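Local coordinates for protein aminoacyl-tRNA synthetase (Cryptosporidium parvum, PDB 5F9Z) that probably attaches proline to its cognate tRNA at the expense of ATP, as a class II prolyl-tRNA synthetase, and is bound here by the inhibitor halofuginone, at residues Cys323-Cys328 with Glu371-Arg376; His353-Gly358 with Val378-Met383; Glu384-Pro389 with Pro398-Glu403. All coordinates share one frame; numbering follows the deposited sequence.

Contact 1: residues Cys323-Cys328 with Glu371-Arg376; sequences CNEVEC and EKRSVR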
loop_
_atom_site.group_PDB
_atom_site.type_symbol
_atom_site.label_atom_id
_atom_site.label_comp_id
_atom_site.label_asym_id
_atom_site.label_seq_id
_atom_site.Cartn_x
_atom_site.Cartn_y
_atom_site.Cartn_z
ATOM N N CYS A 323 3.110 -17.647 -31.545
ATOM C CA CYS A 323 2.602 -17.178 -30.259
ATOM C C CYS A 323 2.832 -18.212 -29.164
ATOM O O CYS A 323 3.199 -17.860 -28.036
ATOM C CB CYS A 323 1.117 -16.837 -30.374
ATOM S SG CYS A 323 0.748 -15.502 -31.534
ATOM N N ASN A 324 2.621 -19.494 -29.474
ATOM C CA ASN A 324 2.886 -20.540 -28.492
ATOM C C ASN A 324 4.373 -20.628 -28.170
ATOM O O ASN A 324 4.750 -20.865 -27.016
ATOM C CB ASN A 324 2.368 -21.886 -28.996
ATOM C CG ASN A 324 0.854 -21.961 -29.008
ATOM O OD1 ASN A 324 0.176 -21.182 -28.340
ATOM N ND2 ASN A 324 0.315 -22.910 -29.767
ATOM N N GLU A 325 5.231 -20.442 -29.175
ATOM C CA GLU A 325 6.670 -20.453 -28.931
ATOM C C GLU A 325 7.079 -19.291 -28.036
ATOM O O GLU A 325 7.844 -19.467 -27.081
ATOM C CB GLU A 325 7.429 -20.407 -30.258
ATOM C CG GLU A 325 8.932 -20.227 -30.102
ATOM C CD GLU A 325 9.664 -20.236 -31.429
ATOM O OE1 GLU A 325 10.831 -20.681 -31.460
ATOM O OE2 GLU A 325 9.072 -19.804 -32.440
ATOM N N VAL A 326 6.571 -18.091 -28.327
ATOM C CA VAL A 326 6.871 -16.930 -27.493
ATOM C C VAL A 326 6.310 -17.123 -26.090
ATOM O O VAL A 326 6.971 -16.810 -25.091
ATOM C CB VAL A 326 6.332 -15.646 -28.151
ATOM C CG1 VAL A 326 6.476 -14.462 -27.208
ATOM C CG2 VAL A 326 7.056 -15.376 -29.459
ATOM N N GLU A 327 5.084 -17.646 -25.990
ATOM C CA GLU A 327 4.490 -17.892 -24.680
ATOM C C GLU A 327 5.281 -18.937 -23.902
ATOM O O GLU A 327 5.430 -18.831 -22.679
ATOM C CB GLU A 327 3.035 -18.332 -24.837
ATOM C CG GLU A 327 2.303 -18.545 -23.522
ATOM C CD GLU A 327 0.913 -19.119 -23.711
ATOM O OE1 GLU A 327 0.690 -19.820 -24.720
ATOM O OE2 GLU A 327 0.042 -18.866 -22.851
ATOM N N CYS A 328 5.796 -19.955 -24.596
ATOM C CA CYS A 328 6.597 -20.975 -23.928
ATOM C C CYS A 328 7.919 -20.402 -23.433
ATOM O O CYS A 328 8.375 -20.740 -22.334
ATOM C CB CYS A 328 6.842 -22.153 -24.871
ATOM S SG CYS A 328 7.910 -23.442 -24.194
ATOM N N GLU A 371 7.480 -13.497 -40.271
ATOM C CA GLU A 371 8.481 -13.666 -41.318
ATOM C C GLU A 371 9.892 -13.469 -40.779
ATOM O O GLU A 371 10.827 -14.158 -41.205
ATOM C CB GLU A 371 8.196 -12.694 -42.462
ATOM C CG GLU A 371 9.080 -12.868 -43.681
ATOM C CD GLU A 371 8.711 -11.910 -44.798
ATOM O OE1 GLU A 371 7.753 -11.128 -44.616
ATOM O OE2 GLU A 371 9.376 -11.937 -45.854
ATOM N N LYS A 372 10.068 -12.540 -39.843
ATOM C CA LYS A 372 11.379 -12.229 -39.290
ATOM C C LYS A 372 11.707 -13.028 -38.036
ATOM O O LYS A 372 12.812 -12.881 -37.504
ATOM C CB LYS A 372 11.471 -10.732 -38.973
ATOM C CG LYS A 372 11.138 -9.823 -40.143
ATOM C CD LYS A 372 11.023 -8.373 -39.696
ATOM C CE LYS A 372 12.349 -7.848 -39.169
ATOM N NZ LYS A 372 13.395 -7.820 -40.230
ATOM N N ARG A 373 10.787 -13.869 -37.563
ATOM C CA ARG A 373 10.910 -14.531 -36.264
ATOM C C ARG A 373 11.232 -13.512 -35.173
ATOM O O ARG A 373 12.183 -13.656 -34.401
ATOM C CB ARG A 373 11.945 -15.657 -36.305
ATOM C CG ARG A 373 11.441 -16.915 -36.995
ATOM C CD ARG A 373 12.367 -18.100 -36.774
ATOM N NE ARG A 373 12.637 -18.337 -35.358
ATOM C CZ ARG A 373 11.800 -18.949 -34.524
ATOM N NH1 ARG A 373 12.135 -19.121 -33.253
ATOM N NH2 ARG A 373 10.623 -19.381 -34.955
ATOM N N SER A 374 10.419 -12.459 -35.132
ATOM C CA SER A 374 10.554 -11.374 -34.175
ATOM C C SER A 374 9.161 -10.977 -33.708
ATOM O O SER A 374 8.152 -11.425 -34.257
ATOM C CB SER A 374 11.295 -10.180 -34.792
ATOM O OG SER A 374 10.718 -8.948 -34.394
ATOM N N VAL A 375 9.105 -10.137 -32.679
ATOM C CA VAL A 375 7.840 -9.667 -32.127
ATOM C C VAL A 375 7.913 -8.161 -31.922
ATOM O O VAL A 375 8.969 -7.621 -31.574
ATOM C CB VAL A 375 7.484 -10.380 -30.803
ATOM C CG1 VAL A 375 7.159 -11.846 -31.053
ATOM C CG2 VAL A 375 8.616 -10.241 -29.804
ATOM N N ARG A 376 6.788 -7.488 -32.148
ATOM C CA ARG A 376 6.667 -6.057 -31.903
ATOM C C ARG A 376 6.241 -5.838 -30.455
ATOM O O ARG A 376 5.146 -6.249 -30.056
ATOM C CB ARG A 376 5.662 -5.427 -32.865
ATOM C CG ARG A 376 5.276 -3.997 -32.518
ATOM C CD ARG A 376 6.491 -3.082 -32.468
ATOM N NE ARG A 376 7.209 -3.050 -33.738
ATOM C CZ ARG A 376 6.934 -2.212 -34.732
ATOM N NH1 ARG A 376 5.951 -1.331 -34.606
ATOM N NH2 ARG A 376 7.642 -2.254 -35.852
#
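E325, on helix 317-332, and R373, just past the end of helix 367-372, meet in a two-pronged salt bridge. The guanidinium comes end-on: NH1 of R373 lies 2.7 Å from OE1 of E325 with a nearly straight N-H...O angle of 163°, while NH2 of R373 gives the second bond to OE2 of E325 at 3.0 Å. The pairing is twisted, the carboxylate and guanidinium planes standing 45° apart. OE2 accepts through its syn lone pair, whereas OE1 is met from above the carboxylate plane. Both side chains have to reach. E325 leaves the helix with CG opposite its backbone N (chi1 172°) and runs on extended; R373 bends at chi3 and crosses it at about a right angle. Two bonds to two different oxygens restrict rotation of either charged group. The pair sits at the margin of the contact, with I390 touching both side chains.

The apolar part lies deeper. CG2 of V326 approaches CG1 of V375 at 3.9 Å, the two valines sliding past each other in opposite directions. This is a single methyl-to-methyl touch, with the backbones well apart: the CA atoms of V326 and V375 are 8.7 Å from each other. V326 also packs on I306 and F363, and V375 on V365, so both belong to the layer between helix and sheet.

R373, with positive phi, follows helix 367-372 in a Schellman motif and leads into strand 374-379. Helix 317-332 packed by apolar residues against a mixed five-stranded sheet is the alpha/beta layering of the class IIa anticodon-binding domain; the E325-R373 pair closes its margin here.

Contact 2: residues His353-Gly358 with Val378-Met383; sequences HWEVKG and VVRDNM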
loop_
_atom_site.group_PDB
_atom_site.type_symbol
_atom_site.label_atom_id
_atom_site.label_comp_id
_atom_site.label_asym_id
_atom_site.label_seq_id
_atom_site.Cartn_x
_atom_site.Cartn_y
_atom_site.Cartn_z
ATOM N N HIS A 353 -7.850 -2.512 -24.358
ATOM C CA HIS A 353 -8.382 -3.370 -23.302
ATOM C C HIS A 353 -7.298 -3.749 -22.299
ATOM O O HIS A 353 -7.492 -3.631 -21.084
ATOM C CB HIS A 353 -9.011 -4.624 -23.910
ATOM C CG HIS A 353 -9.509 -5.602 -22.892
ATOM N ND1 HIS A 353 -10.742 -5.485 -22.286
ATOM C CD2 HIS A 353 -8.936 -6.711 -22.366
ATOM C CE1 HIS A 353 -10.910 -6.481 -21.436
ATOM N NE2 HIS A 353 -9.828 -7.240 -21.464
ATOM N N TRP A 354 -6.147 -4.204 -22.791
ATOM C CA TRP A 354 -5.054 -4.579 -21.905
ATOM C C TRP A 354 -4.229 -3.384 -21.444
ATOM O O TRP A 354 -3.447 -3.523 -20.497
ATOM C CB TRP A 354 -4.156 -5.611 -22.592
ATOM C CG TRP A 354 -4.894 -6.859 -22.974
ATOM C CD1 TRP A 354 -5.298 -7.223 -24.227
ATOM C CD2 TRP A 354 -5.334 -7.902 -22.094
ATOM N NE1 TRP A 354 -5.953 -8.428 -24.183
ATOM C CE2 TRP A 354 -5.990 -8.867 -22.885
ATOM C CE3 TRP A 354 -5.234 -8.114 -20.716
ATOM C CZ2 TRP A 354 -6.544 -10.027 -22.344
ATOM C CZ3 TRP A 354 -5.784 -9.268 -20.180
ATOM C CH2 TRP A 354 -6.430 -10.208 -20.993
ATOM N N GLU A 355 -4.381 -2.221 -22.082
ATOM C CA GLU A 355 -3.750 -1.011 -21.568
ATOM C C GLU A 355 -4.501 -0.468 -20.358
ATOM O O GLU A 355 -3.879 0.021 -19.409
ATOM C CB GLU A 355 -3.661 0.053 -22.665
ATOM C CG GLU A 355 -2.477 -0.123 -23.604
ATOM C CD GLU A 355 -2.523 0.823 -24.789
ATOM O OE1 GLU A 355 -1.486 0.979 -25.467
ATOM O OE2 GLU A 355 -3.596 1.410 -25.043
ATOM N N VAL A 356 -5.833 -0.543 -20.379
ATOM C CA VAL A 356 -6.619 -0.131 -19.218
ATOM C C VAL A 356 -6.317 -1.036 -18.029
ATOM O O VAL A 356 -6.235 -0.576 -16.883
ATOM C CB VAL A 356 -8.120 -0.124 -19.562
ATOM C CG1 VAL A 356 -8.957 0.134 -18.317
ATOM C CG2 VAL A 356 -8.417 0.923 -20.624
ATOM N N LYS A 357 -6.130 -2.331 -18.282
ATOM C CA LYS A 357 -5.824 -3.289 -17.228
ATOM C C LYS A 357 -4.366 -3.243 -16.785
ATOM O O LYS A 357 -3.997 -3.963 -15.852
ATOM C CB LYS A 357 -6.188 -4.704 -17.686
ATOM C CG LYS A 357 -7.655 -4.869 -18.063
ATOM C CD LYS A 357 -7.946 -6.261 -18.604
ATOM C CE LYS A 357 -8.027 -7.291 -17.490
ATOM N NZ LYS A 357 -9.243 -7.106 -16.648
ATOM N N GLY A 358 -3.534 -2.427 -17.426
ATOM C CA GLY A 358 -2.180 -2.215 -16.953
ATOM C C GLY A 358 -1.186 -3.307 -17.276
ATOM O O GLY A 358 -0.233 -3.507 -16.516
ATOM N N VAL A 378 5.365 -3.239 -27.382
ATOM C CA VAL A 378 4.922 -1.896 -27.029
ATOM C C VAL A 378 4.866 -1.817 -25.509
ATOM O O VAL A 378 4.186 -2.625 -24.866
ATOM C CB VAL A 378 3.557 -1.556 -27.647
ATOM C CG1 VAL A 378 3.170 -0.121 -27.317
ATOM C CG2 VAL A 378 3.585 -1.773 -29.152
ATOM N N VAL A 379 5.582 -0.853 -24.942
ATOM C CA VAL A 379 5.659 -0.681 -23.496
ATOM C C VAL A 379 4.477 0.160 -23.034
ATOM O O VAL A 379 4.111 1.153 -23.673
ATOM C CB VAL A 379 7.002 -0.042 -23.095
ATOM C CG1 VAL A 379 7.156 -0.028 -21.585
ATOM C CG2 VAL A 379 8.155 -0.793 -23.744
ATOM N N ARG A 380 3.880 -0.239 -21.907
ATOM C CA ARG A 380 2.609 0.342 -21.483
ATOM C C ARG A 380 2.760 1.796 -21.050
ATOM O O ARG A 380 1.985 2.662 -21.474
ATOM C CB ARG A 380 2.012 -0.496 -20.351
ATOM C CG ARG A 380 0.871 0.170 -19.598
ATOM C CD ARG A 380 -0.333 0.422 -20.492
ATOM N NE ARG A 380 -1.427 1.044 -19.750
ATOM C CZ ARG A 380 -1.533 2.350 -19.533
ATOM N NH1 ARG A 380 -0.612 3.181 -20.005
ATOM N NH2 ARG A 380 -2.561 2.826 -18.843
ATOM N N ASP A 381 3.747 2.087 -20.201
ATOM C CA ASP A 381 3.771 3.375 -19.517
ATOM C C ASP A 381 4.355 4.506 -20.357
ATOM O O ASP A 381 4.070 5.673 -20.066
ATOM C CB ASP A 381 4.547 3.260 -18.201
ATOM C CG ASP A 381 6.003 2.898 -18.409
ATOM O OD1 ASP A 381 6.296 2.114 -19.337
ATOM O OD2 ASP A 381 6.854 3.399 -17.644
ATOM N N ASN A 382 5.156 4.208 -21.384
ATOM C CA ASN A 382 5.797 5.263 -22.161
ATOM C C ASN A 382 5.654 5.084 -23.669
ATOM O O ASN A 382 6.285 5.831 -24.427
ATOM C CB ASN A 382 7.284 5.373 -21.795
ATOM C CG ASN A 382 8.037 4.074 -22.004
ATOM O OD1 ASN A 382 7.487 3.096 -22.510
ATOM N ND2 ASN A 382 9.309 4.059 -21.622
ATOM N N MET A 383 4.853 4.118 -24.124
ATOM C CA MET A 383 4.635 3.861 -25.551
ATOM C C MET A 383 5.938 3.575 -26.292
ATOM O O MET A 383 6.042 3.805 -27.499
ATOM C CB MET A 383 3.888 5.017 -26.224
ATOM C CG MET A 383 2.443 5.146 -25.786
ATOM S SD MET A 383 1.542 3.588 -25.928
ATOM C CE MET A 383 1.616 3.310 -27.696
HETATM O O HOH W 1 1.119 0.811 -24.479
#
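R380 reaches the C-terminal turn of helix 347-356 and donates to the main-chain carbonyl of E355. Its NE is 2.7 Å from O of E355, with an N-H...O angle of 146°; NH2 of R380 adds a weak bond to the same oxygen at 3.2 Å. The carbonyl thus lies at the NE/NH2 edge of the guanidinium, and NE is tilted 21° from the carbonyl plane. The aliphatic parts pack as well: CD of R380 lies 3.8 Å from CG of E355. A bend at chi2 (64°) turns the arginine chain toward the helix end.

The carboxylate of E355 points elsewhere. OE1 of E355 and NE of R380 are 5.7 Å apart, so these opposite charges do not touch; OE1 instead forms a salt bridge with R362, and OE2 takes a hydrogen bond from N12. A water 2.8 Å from OE1 of E355 donates to it and to O of V379, linking the helix to the end of strand 374-379. SD of M383 approaches OE1 of E355 at 4.0 Å, brought there by a side chain folded at chi2 and chi3.

G358, with positive phi, follows helix 347-356 in a Schellman motif, its N weakly bonded to the same O of E355 that R380 holds. D289 forms a salt bridge with NH2 of R380, giving the guanidinium a second, charged partner, and K291 packs on both R380 and M383. The contact is buried where helix 347-356 and the end of strand 374-379 come together, with strand 361-365 supplying R362 and helix 393-417 lying against V379 and D381.

Contact 3: residues Glu384-Pro389 with Pro398-Glu403; sequences EKMDIP and PKLLEE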
loop_
_atom_site.group_PDB
_atom_site.type_symbol
_atom_site.label_atom_id
_atom_site.label_comp_id
_atom_site.label_asym_id
_atom_site.label_seq_id
_atom_site.Cartn_x
_atom_site.Cartn_y
_atom_site.Cartn_z
ATOM N N GLU A 384 6.941 3.073 -25.577
ATOM C CA GLU A 384 8.198 2.697 -26.210
ATOM C C GLU A 384 7.982 1.467 -27.083
ATOM O O GLU A 384 7.335 0.502 -26.666
ATOM C CB GLU A 384 9.257 2.426 -25.143
ATOM C CG GLU A 384 10.667 2.243 -25.670
ATOM C CD GLU A 384 11.679 2.080 -24.550
ATOM O OE1 GLU A 384 11.262 2.084 -23.372
ATOM O OE2 GLU A 384 12.885 1.949 -24.845
ATOM N N LYS A 385 8.510 1.506 -28.303
ATOM C CA LYS A 385 8.308 0.445 -29.278
ATOM C C LYS A 385 9.649 -0.112 -29.732
ATOM O O LYS A 385 10.631 0.627 -29.859
ATOM C CB LYS A 385 7.515 0.951 -30.488
ATOM C CG LYS A 385 6.118 1.436 -30.144
ATOM C CD LYS A 385 5.376 1.914 -31.380
ATOM C CE LYS A 385 3.984 2.408 -31.023
ATOM N NZ LYS A 385 4.034 3.523 -30.039
ATOM N N MET A 386 9.679 -1.419 -29.981
ATOM C CA MET A 386 10.900 -2.094 -30.394
ATOM C C MET A 386 10.537 -3.446 -30.987
ATOM O O MET A 386 9.459 -3.987 -30.732
ATOM C CB MET A 386 11.869 -2.264 -29.219
ATOM C CG MET A 386 11.356 -3.195 -28.133
ATOM S SD MET A 386 12.208 -2.971 -26.561
ATOM C CE MET A 386 11.636 -1.339 -26.100
ATOM N N ASP A 387 11.455 -3.983 -31.784
ATOM C CA ASP A 387 11.328 -5.317 -32.354
ATOM C C ASP A 387 12.419 -6.201 -31.764
ATOM O O ASP A 387 13.610 -5.906 -31.915
ATOM C CB ASP A 387 11.425 -5.281 -33.879
ATOM C CG ASP A 387 10.242 -4.586 -34.521
ATOM O OD1 ASP A 387 9.148 -5.187 -34.561
ATOM O OD2 ASP A 387 10.407 -3.442 -34.996
ATOM N N ILE A 388 12.014 -7.269 -31.096
ATOM C CA ILE A 388 12.929 -8.194 -30.430
ATOM C C ILE A 388 12.872 -9.526 -31.163
ATOM O O ILE A 388 11.778 -10.078 -31.335
ATOM C CB ILE A 388 12.577 -8.380 -28.943
ATOM C CG1 ILE A 388 12.488 -7.025 -28.237
ATOM C CG2 ILE A 388 13.603 -9.271 -28.263
ATOM C CD1 ILE A 388 13.784 -6.246 -28.249
ATOM N N PRO A 389 14.001 -10.068 -31.618
ATOM C CA PRO A 389 13.989 -11.423 -32.176
ATOM C C PRO A 389 13.540 -12.433 -31.130
ATOM O O PRO A 389 13.755 -12.253 -29.929
ATOM C CB PRO A 389 15.447 -11.652 -32.590
ATOM C CG PRO A 389 16.010 -10.278 -32.770
ATOM C CD PRO A 389 15.320 -9.426 -31.744
ATOM N N PRO A 398 12.852 -10.234 -19.506
ATOM C CA PRO A 398 13.122 -9.992 -18.079
ATOM C C PRO A 398 13.835 -8.676 -17.822
ATOM O O PRO A 398 13.602 -8.049 -16.780
ATOM C CB PRO A 398 13.984 -11.196 -17.675
ATOM C CG PRO A 398 13.582 -12.264 -18.614
ATOM C CD PRO A 398 13.341 -11.565 -19.920
ATOM N N LYS A 399 14.692 -8.233 -18.746
ATOM C CA LYS A 399 15.348 -6.939 -18.584
ATOM C C LYS A 399 14.358 -5.792 -18.750
ATOM O O LYS A 399 14.421 -4.801 -18.012
ATOM C CB LYS A 399 16.497 -6.798 -19.581
ATOM C CG LYS A 399 17.699 -7.677 -19.284
ATOM C CD LYS A 399 18.860 -7.362 -20.217
ATOM C CE LYS A 399 18.486 -7.601 -21.670
ATOM N NZ LYS A 399 19.625 -7.327 -22.590
ATOM N N LEU A 400 13.438 -5.907 -19.712
ATOM C CA LEU A 400 12.463 -4.842 -19.930
ATOM C C LEU A 400 11.535 -4.686 -18.733
ATOM O O LEU A 400 11.245 -3.562 -18.307
ATOM C CB LEU A 400 11.658 -5.113 -21.201
ATOM C CG LEU A 400 12.369 -4.823 -22.523
ATOM C CD1 LEU A 400 11.453 -5.119 -23.701
ATOM C CD2 LEU A 400 12.850 -3.381 -22.563
ATOM N N LEU A 401 11.056 -5.802 -18.178
ATOM C CA LEU A 401 10.236 -5.729 -16.972
ATOM C C LEU A 401 11.041 -5.189 -15.798
ATOM O O LEU A 401 10.518 -4.434 -14.969
ATOM C CB LEU A 401 9.657 -7.107 -16.649
ATOM C CG LEU A 401 8.742 -7.708 -17.718
ATOM C CD1 LEU A 401 8.251 -9.085 -17.299
ATOM C CD2 LEU A 401 7.570 -6.781 -18.003
ATOM N N GLU A 402 12.318 -5.567 -15.711
ATOM C CA GLU A 402 13.202 -4.993 -14.702
ATOM C C GLU A 402 13.347 -3.489 -14.900
ATOM O O GLU A 402 13.253 -2.710 -13.944
ATOM C CB GLU A 402 14.567 -5.681 -14.763
ATOM C CG GLU A 402 15.594 -5.142 -13.784
ATOM C CD GLU A 402 15.616 -5.910 -12.479
ATOM O OE1 GLU A 402 14.794 -6.838 -12.320
ATOM O OE2 GLU A 402 16.460 -5.590 -11.614
ATOM N N GLU A 403 13.575 -3.063 -16.145
ATOM C CA GLU A 403 13.661 -1.637 -16.441
ATOM C C GLU A 403 12.326 -0.945 -16.197
ATOM O O GLU A 403 12.287 0.198 -15.729
ATOM C CB GLU A 403 14.116 -1.432 -17.886
ATOM C CG GLU A 403 14.344 0.018 -18.270
ATOM C CD GLU A 403 14.496 0.207 -19.766
ATOM O OE1 GLU A 403 14.375 1.358 -20.235
ATOM O OE2 GLU A 403 14.728 -0.796 -20.475
HETATM O O HOH W 2 14.696 2.180 -22.683
HETATM O O HOH W 3 14.365 0.039 -23.638
#
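M386 extends from strand 385-389 toward L400 of helix 393-417, and the two side chains meet tip to tip. SD of M386 is the touching atom, 3.7 Å from CD1 and 4.1 Å from CD2 of L400, so the sulfur is set against both branches of the leucine fork. M386 places CG between its backbone N and carbonyl carbon (chi1 66°), and a bend at chi3 directs CE toward V379. The methionine also rests on V377 of the adjoining strand 374-379.

Here strand 385-389, the outermost strand at this side of the five-stranded sheet, is followed by helix 393-417, which turns back alongside it in the anticodon-binding domain. I388 points toward the same helix but packs on its earlier residues, L393 and K396.

Beside the apolar touch, E384 and E403 face each other as like charges, with OE1 of E384 4.5 Å from OE1 of E403. Two waters stand between the carboxylates. One lies 2.8 Å from OE2 of E384 and 2.6 Å from OE1 of E403; the other water is 2.7 Å from OE2 of E384 and makes a longer approach to OE2 of E403. This hydration probably softens the repulsion, and R407, one turn further along the helix, forms a long, weak ion pair with OE1 of E403.

Overall arrangement
Along the chain, helix 317-332 supplies the first half of contact 1, and helix 347-356 opens contact 2 before contact 1 has closed at 371-376. Contact 2 then closes at 378-383, so these two loops cross rather than nest, and both end on strand 374-379, their centres about 19 Å apart. Contact 3 follows in series, a short loop from strand 385-389 into helix 393-417. Strands 374-379 and 385-389 are neighbours, joined by V375 N to I388 O and V379 N to E384 O, with R376 and D387 in a salt bridge. Three helices are thereby tied to one edge region of the anticodon-binding sheet.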